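Local coordinates for protein putative branched-chain amino acid ABC transporter (PDB 4PYR) that binds glutathione, belongs to the LppC family of lipoproteins with a periplasmic-binding-protein fold, and may act as an enzyme regulator, at residues E27-V32 with L253-Y258; D33-L38 with L260-A265; M222-M227 with P231-Y236; Y236-A241 with Q246-Y251. All coordinates share one frame; numbering follows the deposited sequence. Where two conformers were deposited one is given.

Interaction 1 (E27-V32 with L253-Y258); sequences EAAAQV and LGIDAY
The ring of Y258 lies with one face over the peptide between A29 and A30, and A30 N stands 3.8 Å above the ring plane, over its centre. The two alanine methyls border the same ring at different atoms: A29 CB rests 3.7 Å from Y258 CD2, and A30 CB approaches Y258 CE1 to 3.5 Å. One turn earlier on helix 245-265, I255 CG2 makes a looser contact with A29 CB at 4.2 Å. With CG anti to the backbone N (chi1 174°), the Y258 side chain leans across to helix 16-33 and ends beyond the alanines, where its OH hydrogen-bonds S35 OG. The short helical segments approach to 8.1 Å between axes and cross at -49°, close enough for small residues on one side and a flat ring on the other. Y236 touches both A29 and I255 and so continues the apolar surface, while L253, at the start of 253-258, touches glutathione. No hydrogen bond links the two segments. Their cohesion is therefore apolar and dispersive, with methyls and a peptide plane against an aromatic face, while the phenol hydroxyl finds its polar partner just beyond helix 16-33.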
# COMPACT_ATOMS: atom_id res chain seq x y z
N GLU A 27 -12.68 2.64 -12.75
CA GLU A 27 -13.40 2.51 -14.04
C GLU A 27 -13.06 1.18 -14.71
O GLU A 27 -13.95 0.44 -15.15
CB GLU A 27 -13.00 3.61 -15.05
CG GLU A 27 -13.49 5.03 -14.75
CD GLU A 27 -14.98 5.27 -14.96
OE1 GLU A 27 -15.66 4.53 -15.72
OE2 GLU A 27 -15.48 6.23 -14.34
N ALA A 28 -11.77 0.87 -14.81
CA ALA A 28 -11.34 -0.40 -15.43
C ALA A 28 -12.04 -1.63 -14.78
O ALA A 28 -12.51 -2.55 -15.46
CB ALA A 28 -9.83 -0.56 -15.35
N ALA A 29 -12.10 -1.64 -13.46
CA ALA A 29 -12.68 -2.75 -12.74
C ALA A 29 -14.22 -2.75 -12.98
O ALA A 29 -14.81 -3.82 -13.15
CB ALA A 29 -12.37 -2.63 -11.26
N ALA A 30 -14.85 -1.57 -12.98
CA ALA A 30 -16.28 -1.50 -13.25
C ALA A 30 -16.63 -2.04 -14.64
O ALA A 30 -17.64 -2.73 -14.82
CB ALA A 30 -16.77 -0.06 -13.13
N GLN A 31 -15.82 -1.72 -15.64
CA GLN A 31 -16.08 -2.21 -16.97
C GLN A 31 -15.97 -3.74 -17.10
O GLN A 31 -16.73 -4.34 -17.83
CB GLN A 31 -15.15 -1.50 -17.94
CG GLN A 31 -15.56 -0.06 -18.12
CD GLN A 31 -14.54 0.77 -18.87
OE1 GLN A 31 -13.66 0.24 -19.54
NE2 GLN A 31 -14.67 2.10 -18.77
N VAL A 32 -15.08 -4.34 -16.34
CA VAL A 32 -14.90 -5.78 -16.36
C VAL A 32 -15.98 -6.46 -15.54
O VAL A 32 -16.68 -7.33 -16.02
CB VAL A 32 -13.53 -6.18 -15.83
CG1 VAL A 32 -13.45 -7.68 -15.67
CG2 VAL A 32 -12.45 -5.74 -16.79
N LEU A 253 -4.78 0.16 -6.92
CA LEU A 253 -5.54 0.55 -5.73
C LEU A 253 -6.98 0.82 -6.14
O LEU A 253 -7.92 0.45 -5.41
CB LEU A 253 -4.88 1.79 -5.08
CG LEU A 253 -5.58 2.30 -3.82
CD1 LEU A 253 -5.44 1.31 -2.71
CD2 LEU A 253 -4.97 3.65 -3.44
N GLY A 254 -7.16 1.50 -7.26
CA GLY A 254 -8.50 1.75 -7.82
C GLY A 254 -9.30 0.50 -8.12
O GLY A 254 -10.51 0.40 -7.80
N ILE A 255 -8.62 -0.49 -8.71
CA ILE A 255 -9.28 -1.75 -9.00
C ILE A 255 -9.77 -2.33 -7.69
O ILE A 255 -10.95 -2.73 -7.60
CB ILE A 255 -8.33 -2.74 -9.68
CG1 ILE A 255 -8.07 -2.24 -11.12
CG2 ILE A 255 -8.87 -4.17 -9.64
CD1 ILE A 255 -6.99 -2.99 -11.82
N ASP A 256 -8.91 -2.50 -6.72
CA ASP A 256 -9.38 -3.13 -5.44
C ASP A 256 -10.39 -2.27 -4.68
O ASP A 256 -11.24 -2.85 -3.97
CB ASP A 256 -8.21 -3.47 -4.55
CG ASP A 256 -7.51 -4.75 -4.94
OD1 ASP A 256 -7.96 -5.49 -5.85
OD2 ASP A 256 -6.49 -5.05 -4.31
N ALA A 257 -10.36 -0.95 -4.84
CA ALA A 257 -11.35 -0.07 -4.15
C ALA A 257 -12.75 -0.38 -4.73
O ALA A 257 -13.73 -0.49 -3.99
CB ALA A 257 -10.99 1.41 -4.33
N TYR A 258 -12.83 -0.49 -6.07
CA TYR A 258 -14.04 -0.88 -6.72
C TYR A 258 -14.51 -2.23 -6.15
O TYR A 258 -15.68 -2.37 -5.76
CB TYR A 258 -13.85 -1.03 -8.21
CG TYR A 258 -15.10 -1.58 -8.84
CD1 TYR A 258 -16.08 -0.75 -9.28
CD2 TYR A 258 -15.30 -2.96 -9.03
CE1 TYR A 258 -17.24 -1.25 -9.90
CE2 TYR A 258 -16.45 -3.47 -9.61
CZ TYR A 258 -17.41 -2.61 -10.02
OH TYR A 258 -18.58 -3.08 -10.58

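Interaction 2 (D33-L38 with L260-A265); sequences DQSAEL and LAVQLA
The CA atoms of A36 and V262 come within 7.0 Å of each other where the chain, having left helix 16-33 through Q34 with its positive phi of 51°, passes alongside helix 245-265. V262 carries this contact for the helix, and its branch CG2 does most of the touching. That methyl reaches two neighbours at once, S35 OG at 3.7 Å and A36 CB at 4.1 Å, whereas its twin CG1 approaches S35 OG less closely, at 4.1 Å. With CG1 anti to the backbone N (chi1 172°), it is CG2, beside that nitrogen, that is turned to S35 and A36. S35 holds OG between its own N and carbonyl carbon (chi1 46°), and the oxygen meets the valine by van der Waals contact alone. OG hydrogen-bonds the hydroxyl of Y258, one turn before V262 on the same helix. The serine thus has a polar and an apolar neighbour on successive turns. Only 101 Å² is buried between the segments, a small contact near the surface of the protein. In the fold, S35 and A36 lie where helix 16-33 gives way to strand 36-42, an outermost strand of the parallel sheet, in the beta-alpha-beta crossover that starts at strand 2-8. E37 pairs by backbone hydrogen bonds with V2 and I4, A36 packs on the side chains of both, and A265 touches V2, so the last turn of helix 245-265 also meets strand 2-8.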
# COMPACT_ATOMS: atom_id res chain seq x y z
N ASP A 33 -16.10 -6.03 -14.30
CA ASP A 33 -16.94 -6.76 -13.37
C ASP A 33 -18.42 -6.48 -13.55
O ASP A 33 -19.23 -7.36 -13.30
CB ASP A 33 -16.53 -6.38 -11.93
CG ASP A 33 -15.24 -7.01 -11.50
OD1 ASP A 33 -14.58 -7.77 -12.25
OD2 ASP A 33 -14.91 -6.79 -10.34
N GLN A 34 -18.78 -5.25 -13.93
CA GLN A 34 -20.19 -4.88 -14.24
C GLN A 34 -21.18 -5.24 -13.18
O GLN A 34 -22.33 -5.64 -13.46
CB GLN A 34 -20.62 -5.50 -15.48
CG GLN A 34 -19.87 -4.86 -16.60
CD GLN A 34 -20.07 -5.71 -17.75
OE1 GLN A 34 -21.11 -5.61 -18.39
NE2 GLN A 34 -19.20 -6.71 -17.89
N SER A 35 -20.71 -5.05 -11.96
CA SER A 35 -21.44 -5.36 -10.76
C SER A 35 -21.97 -4.08 -10.06
O SER A 35 -22.63 -4.18 -9.03
CB SER A 35 -20.52 -6.20 -9.87
OG SER A 35 -19.22 -5.61 -9.81
N ALA A 36 -21.74 -2.90 -10.66
CA ALA A 36 -22.13 -1.63 -10.05
C ALA A 36 -22.16 -0.50 -11.08
O ALA A 36 -21.49 -0.55 -12.13
CB ALA A 36 -21.17 -1.24 -8.92
N GLU A 37 -22.92 0.53 -10.72
CA GLU A 37 -22.95 1.79 -11.44
C GLU A 37 -22.08 2.79 -10.72
O GLU A 37 -22.07 2.82 -9.51
CB GLU A 37 -24.37 2.32 -11.51
CG GLU A 37 -24.53 3.57 -12.36
CD GLU A 37 -25.98 3.88 -12.71
OE1 GLU A 37 -26.83 2.95 -12.72
OE2 GLU A 37 -26.28 5.07 -13.00
N LEU A 38 -21.32 3.59 -11.44
CA LEU A 38 -20.52 4.63 -10.83
C LEU A 38 -21.24 5.99 -10.88
O LEU A 38 -21.86 6.36 -11.88
CB LEU A 38 -19.18 4.75 -11.57
CG LEU A 38 -18.32 3.50 -11.67
CD1 LEU A 38 -16.99 3.80 -12.41
CD2 LEU A 38 -18.00 2.90 -10.34
N LEU A 260 -13.75 -3.93 -3.38
CA LEU A 260 -14.16 -3.84 -1.96
C LEU A 260 -15.46 -3.10 -1.78
O LEU A 260 -16.32 -3.53 -0.98
CB LEU A 260 -13.10 -3.17 -1.11
CG LEU A 260 -11.93 -3.99 -0.69
CD1 LEU A 260 -11.00 -3.06 0.09
CD2 LEU A 260 -12.36 -5.13 0.19
N ALA A 261 -15.64 -2.01 -2.51
CA ALA A 261 -16.90 -1.25 -2.44
C ALA A 261 -18.07 -2.13 -2.78
O ALA A 261 -19.10 -2.09 -2.08
CB ALA A 261 -16.86 -0.07 -3.38
N VAL A 262 -17.95 -2.94 -3.81
CA VAL A 262 -19.05 -3.83 -4.18
C VAL A 262 -19.38 -4.80 -3.04
O VAL A 262 -20.55 -5.02 -2.74
CB VAL A 262 -18.75 -4.62 -5.48
CG1 VAL A 262 -19.80 -5.67 -5.71
CG2 VAL A 262 -18.69 -3.65 -6.66
N GLN A 263 -18.36 -5.32 -2.36
CA GLN A 263 -18.59 -6.22 -1.24
C GLN A 263 -19.20 -5.50 -0.02
O GLN A 263 -20.10 -6.08 0.68
CB GLN A 263 -17.32 -6.97 -0.90
CG GLN A 263 -16.73 -7.71 -2.11
CD GLN A 263 -17.68 -8.70 -2.75
OE1 GLN A 263 -17.85 -8.77 -3.99
NE2 GLN A 263 -18.31 -9.49 -1.90
N LEU A 264 -18.71 -4.26 0.21
CA LEU A 264 -19.16 -3.46 1.36
C LEU A 264 -20.61 -3.03 1.23
O LEU A 264 -21.30 -2.77 2.25
CB LEU A 264 -18.28 -2.22 1.52
CG LEU A 264 -16.91 -2.52 2.14
CD1 LEU A 264 -15.93 -1.37 1.96
CD2 LEU A 264 -17.04 -2.89 3.61
N ALA A 265 -21.08 -2.94 -0.00
CA ALA A 265 -22.48 -2.61 -0.25
C ALA A 265 -23.38 -3.79 0.05
O ALA A 265 -24.53 -3.61 0.38
CB ALA A 265 -22.68 -2.14 -1.67

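Interaction 3 (M222-M227 with P231-Y236); sequences MPWFLM and PAVQRY
Y236 OH is gripped by R235 NH2 at 2.9 Å (N-H...O angle 133°), more weakly by R235 NE, and by D33 OD2, while Y236 CB touches W224 CZ3 across the contact. A short helix, 223-226, and a weakly bonded helical turn, about 231-235, pack here across a short link, in the part of this periplasmic-binding-protein fold that leads from strand 218-220 of the mixed sheet toward helix 245-265. V233 carries the contact for the second segment. Its CG2 lies 3.8 Å from P223 CB, and its CG1, anti to the backbone N (chi1 171°), lies 3.9 Å from W224 CE3. Just past the first helix, M227 O closes on V233 CB at 3.6 Å. W224 is swung across by its own first torsion (CG anti to N, chi1 -174°), and its six-membered ring reaches the second segment while its pyrrole N-H turns elsewhere, bonding E248 OE2. The W224 and Y236 side chains meet at about a right angle. No hydrogen bond joins the segments: the contact is van der Waals, side-chain carbons against each other and against backbone carbonyls, backed by V278, which touches W224. At the indole's far corner, W224 CH2 sits 3.8 Å from Y236 O, approached obliquely to the ring.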
# COMPACT_ATOMS: atom_id res chain seq x y z
N MSE A 222 2.83 -5.91 -4.74
CA MSE A 222 1.53 -6.31 -5.20
C MSE A 222 1.50 -7.50 -6.13
O MSE A 222 2.33 -7.61 -7.02
CB MSE A 222 0.92 -5.19 -6.01
CG MSE A 222 0.76 -3.93 -5.20
SE MSE A 222 -0.30 -2.72 -6.32
CE MSE A 222 -0.55 -1.44 -4.83
N PRO A 223 0.50 -8.38 -5.98
CA PRO A 223 0.21 -9.39 -7.02
C PRO A 223 0.12 -8.78 -8.42
O PRO A 223 0.55 -9.43 -9.41
CB PRO A 223 -1.17 -9.94 -6.59
CG PRO A 223 -1.12 -9.78 -5.13
CD PRO A 223 -0.44 -8.46 -4.85
N TRP A 224 -0.35 -7.54 -8.49
CA TRP A 224 -0.48 -6.86 -9.76
C TRP A 224 0.84 -6.89 -10.58
O TRP A 224 0.80 -6.98 -11.82
CB TRP A 224 -0.92 -5.42 -9.51
CG TRP A 224 -1.21 -4.65 -10.77
CD1 TRP A 224 -0.51 -3.59 -11.27
CD2 TRP A 224 -2.31 -4.86 -11.65
NE1 TRP A 224 -1.11 -3.14 -12.42
CE2 TRP A 224 -2.22 -3.90 -12.67
CE3 TRP A 224 -3.35 -5.79 -11.69
CZ2 TRP A 224 -3.11 -3.85 -13.73
CZ3 TRP A 224 -4.24 -5.72 -12.74
CH2 TRP A 224 -4.12 -4.77 -13.72
N PHE A 225 1.97 -6.78 -9.87
CA PHE A 225 3.29 -6.86 -10.51
C PHE A 225 3.90 -8.26 -10.46
O PHE A 225 4.57 -8.70 -11.41
CB PHE A 225 4.28 -5.89 -9.80
CG PHE A 225 3.82 -4.44 -9.80
CD1 PHE A 225 3.58 -3.76 -10.95
CD2 PHE A 225 3.64 -3.79 -8.61
CE1 PHE A 225 3.17 -2.44 -10.93
CE2 PHE A 225 3.20 -2.48 -8.57
CZ PHE A 225 2.98 -1.80 -9.72
N LEU A 226 3.73 -8.97 -9.35
CA LEU A 226 4.49 -10.19 -9.10
C LEU A 226 3.80 -11.51 -9.52
O LEU A 226 4.46 -12.54 -9.53
CB LEU A 226 4.87 -10.27 -7.63
CG LEU A 226 5.78 -9.17 -7.14
CD1 LEU A 226 6.05 -9.32 -5.66
CD2 LEU A 226 7.08 -9.15 -7.94
N MSE A 227 2.49 -11.48 -9.76
CA MSE A 227 1.73 -12.71 -9.98
C MSE A 227 0.85 -12.53 -11.19
O MSE A 227 -0.35 -12.37 -11.08
CB MSE A 227 0.88 -12.95 -8.72
CG MSE A 227 1.76 -13.29 -7.53
SE MSE A 227 0.58 -13.71 -5.99
CE MSE A 227 -0.24 -15.37 -6.66
N PRO A 231 -5.68 -15.02 -10.48
CA PRO A 231 -6.96 -14.94 -11.19
C PRO A 231 -7.53 -13.52 -11.30
O PRO A 231 -8.10 -13.14 -12.29
CB PRO A 231 -7.87 -15.87 -10.35
CG PRO A 231 -7.20 -15.98 -9.03
CD PRO A 231 -5.74 -15.92 -9.31
N ALA A 232 -7.36 -12.71 -10.25
CA ALA A 232 -7.84 -11.34 -10.33
C ALA A 232 -6.92 -10.45 -11.15
O ALA A 232 -7.38 -9.61 -11.91
CB ALA A 232 -8.02 -10.76 -8.92
N VAL A 233 -5.62 -10.63 -11.00
CA VAL A 233 -4.68 -9.83 -11.73
C VAL A 233 -4.98 -9.98 -13.24
O VAL A 233 -5.09 -8.99 -13.94
CB VAL A 233 -3.24 -10.21 -11.44
CG1 VAL A 233 -2.30 -9.49 -12.41
CG2 VAL A 233 -2.88 -9.87 -10.01
N GLN A 234 -5.22 -11.20 -13.69
CA GLN A 234 -5.42 -11.48 -15.13
C GLN A 234 -6.65 -10.86 -15.74
O GLN A 234 -6.67 -10.54 -16.92
CB GLN A 234 -5.57 -12.99 -15.36
CG GLN A 234 -4.38 -13.78 -15.05
CD GLN A 234 -4.56 -15.21 -15.46
OE1 GLN A 234 -5.65 -15.77 -15.45
NE2 GLN A 234 -3.48 -15.79 -15.86
N ARG A 235 -7.73 -10.74 -14.99
CA ARG A 235 -8.95 -10.31 -15.63
C ARG A 235 -9.07 -8.81 -15.88
O ARG A 235 -9.93 -8.38 -16.61
CB ARG A 235 -10.21 -10.86 -14.91
CG ARG A 235 -10.49 -10.31 -13.56
CD ARG A 235 -11.92 -10.70 -13.17
NE ARG A 235 -12.23 -10.17 -11.88
CZ ARG A 235 -12.09 -10.86 -10.75
NH1 ARG A 235 -11.64 -12.10 -10.81
NH2 ARG A 235 -12.39 -10.29 -9.57
N TYR A 236 -8.20 -7.99 -15.27
CA TYR A 236 -8.30 -6.55 -15.50
C TYR A 236 -7.23 -6.06 -16.46
O TYR A 236 -6.10 -6.55 -16.44
CB TYR A 236 -8.17 -5.80 -14.17
CG TYR A 236 -9.19 -6.21 -13.16
CD1 TYR A 236 -10.53 -5.84 -13.31
CD2 TYR A 236 -8.85 -7.00 -12.11
CE1 TYR A 236 -11.50 -6.30 -12.44
CE2 TYR A 236 -9.82 -7.44 -11.20
CZ TYR A 236 -11.14 -7.08 -11.39
OH TYR A 236 -12.12 -7.54 -10.52

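Interaction 4 (Y236-A241 with Q246-Y251); sequences YPRPAA and QTERLY
Y251 leaves helix 245-265 with CG anti to its backbone N and slides under P239. From CB outward, CG comes 4.0 Å from P239 CG, CD1 and CE1 face P239 CB, with CE1 also near P239 CA, CD2 meets both P239 CG and CD, and CE2 lies 3.8 Å from P239 CD. The result is a CH-pi contact, P239 CG standing 4.0 Å from the Y251 ring centroid and 16° off its normal. CZ and CE2 come near P237 O, and at the tip Y251 OH donates to it over 2.7 Å, approaching from above the carbonyl plane, 48° out of it, although the oxygen lies at the ring edge. One turn back, E248 also reaches P239, OE2 3.2 Å from P239 CD, and forms a salt bridge, R238 NH1 to E248 OE2, at 3.3 Å, with guanidinium and carboxylate planes 63° apart. Two waters bridge the pair: water 1 accepts from R238 NE and donates to E248 OE2, water 2 accepts from R238 NH1 and donates to E248 OE1. W224, a second partner of E248, offers R238 its carbonyl and, through a cation-pi contact, its ring. P237 to P239 have polyproline II backbone angles; proline over tyrosine ties this extended connection onto the helix it leads into.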
# COMPACT_ATOMS: atom_id res chain seq x y z
N TYR A 236 -8.20 -7.99 -15.27
CA TYR A 236 -8.30 -6.55 -15.50
C TYR A 236 -7.23 -6.06 -16.46
O TYR A 236 -6.10 -6.55 -16.44
CB TYR A 236 -8.17 -5.80 -14.17
CG TYR A 236 -9.19 -6.21 -13.16
CD1 TYR A 236 -10.53 -5.84 -13.31
CD2 TYR A 236 -8.85 -7.00 -12.11
CE1 TYR A 236 -11.50 -6.30 -12.44
CE2 TYR A 236 -9.82 -7.44 -11.20
CZ TYR A 236 -11.14 -7.08 -11.39
OH TYR A 236 -12.12 -7.54 -10.52
N PRO A 237 -7.59 -5.08 -17.30
CA PRO A 237 -6.59 -4.60 -18.27
C PRO A 237 -5.47 -3.83 -17.57
O PRO A 237 -5.69 -3.23 -16.51
CB PRO A 237 -7.40 -3.67 -19.18
CG PRO A 237 -8.42 -3.09 -18.23
CD PRO A 237 -8.85 -4.32 -17.39
N ARG A 238 -4.27 -3.91 -18.15
CA ARG A 238 -3.15 -3.11 -17.65
C ARG A 238 -3.48 -1.66 -18.00
O ARG A 238 -4.30 -1.40 -18.90
CB ARG A 238 -1.84 -3.55 -18.29
CG ARG A 238 -1.56 -5.04 -18.26
CD ARG A 238 -1.54 -5.65 -16.88
NE ARG A 238 -0.45 -5.14 -16.05
CZ ARG A 238 -0.12 -5.61 -14.85
NH1 ARG A 238 0.89 -5.05 -14.19
NH2 ARG A 238 -0.82 -6.61 -14.28
N PRO A 239 -2.85 -0.68 -17.32
CA PRO A 239 -3.13 0.70 -17.73
C PRO A 239 -2.68 0.96 -19.16
O PRO A 239 -1.71 0.36 -19.68
CB PRO A 239 -2.32 1.57 -16.73
CG PRO A 239 -1.60 0.65 -15.83
CD PRO A 239 -1.89 -0.79 -16.20
N ALA A 240 -3.42 1.85 -19.81
CA ALA A 240 -3.13 2.31 -21.14
C ALA A 240 -1.74 2.94 -21.17
O ALA A 240 -0.95 2.61 -22.00
CB ALA A 240 -4.18 3.32 -21.60
N ALA A 241 -1.45 3.81 -20.21
CA ALA A 241 -0.14 4.46 -20.14
C ALA A 241 0.79 3.60 -19.31
O ALA A 241 0.40 3.06 -18.28
CB ALA A 241 -0.25 5.85 -19.53
N GLN A 246 5.13 3.45 -8.86
CA GLN A 246 4.43 4.28 -7.86
C GLN A 246 3.01 4.54 -8.30
O GLN A 246 2.03 4.25 -7.60
CB GLN A 246 5.19 5.60 -7.68
CG GLN A 246 4.87 6.44 -6.45
CD GLN A 246 5.86 7.58 -6.28
OE1 GLN A 246 5.92 8.50 -7.10
NE2 GLN A 246 6.65 7.54 -5.21
N THR A 247 2.89 5.08 -9.50
CA THR A 247 1.61 5.42 -10.10
C THR A 247 0.69 4.22 -10.44
O THR A 247 -0.51 4.23 -10.18
CB THR A 247 1.82 6.25 -11.36
OG1 THR A 247 2.66 7.36 -11.04
CG2 THR A 247 0.54 6.74 -11.90
N GLU A 248 1.26 3.20 -11.08
CA GLU A 248 0.54 1.98 -11.37
C GLU A 248 0.01 1.34 -10.09
O GLU A 248 -1.04 0.71 -10.12
CB GLU A 248 1.42 1.01 -12.13
CG GLU A 248 0.64 -0.21 -12.56
CD GLU A 248 1.21 -0.93 -13.77
OE1 GLU A 248 2.34 -0.61 -14.19
OE2 GLU A 248 0.49 -1.81 -14.29
N ARG A 249 0.71 1.51 -8.95
CA ARG A 249 0.16 1.03 -7.68
C ARG A 249 -1.18 1.72 -7.43
O ARG A 249 -2.05 1.10 -6.84
CB ARG A 249 1.11 1.19 -6.48
CG ARG A 249 2.26 0.16 -6.47
CD ARG A 249 3.16 0.18 -5.24
NE ARG A 249 4.32 -0.61 -5.60
CZ ARG A 249 5.44 -0.08 -6.08
NH1 ARG A 249 5.60 1.24 -6.14
NH2 ARG A 249 6.43 -0.88 -6.45
N LEU A 250 -1.32 2.99 -7.85
CA LEU A 250 -2.58 3.72 -7.62
C LEU A 250 -3.68 3.22 -8.53
O LEU A 250 -4.84 3.20 -8.16
CB LEU A 250 -2.43 5.23 -7.79
CG LEU A 250 -1.44 5.91 -6.85
CD1 LEU A 250 -1.15 7.32 -7.31
CD2 LEU A 250 -1.99 5.88 -5.43
N TYR A 251 -3.34 2.80 -9.74
CA TYR A 251 -4.32 2.17 -10.64
C TYR A 251 -4.85 0.87 -10.03
O TYR A 251 -6.09 0.64 -9.99
CB TYR A 251 -3.61 1.89 -11.99
CG TYR A 251 -4.44 1.18 -13.03
CD1 TYR A 251 -5.32 1.89 -13.87
CD2 TYR A 251 -4.33 -0.20 -13.22
CE1 TYR A 251 -6.05 1.23 -14.87
CE2 TYR A 251 -5.07 -0.87 -14.20
CZ TYR A 251 -5.92 -0.16 -15.03
OH TYR A 251 -6.64 -0.80 -16.02
O HOH W 1 1.43 -3.18 -16.91
O HOH W 2 3.18 -3.32 -14.94

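From the N terminus, the chain passes along helix 16-33 and turns into strand 36-42; interactions 1 and 2 start on these adjoining elements and close loops of more than 200 residues on helix 245-265. Their segments alternate along the chain, so the two loops cross. Interactions 3 and 4 are nested inside both, in series, sharing Y236: the first closes the turn between helices 223-226 and 231-235, the second the connection that runs on into helix 245-265. The bond from D33 to Y236 OH links interaction 2 to interactions 3 and 4. Interactions 1, 2 and 4 tie the long helix to helix 16-33, the edge of the parallel sheet and its own lead-in, while interaction 3 packs the short helices that follow strand 218-220.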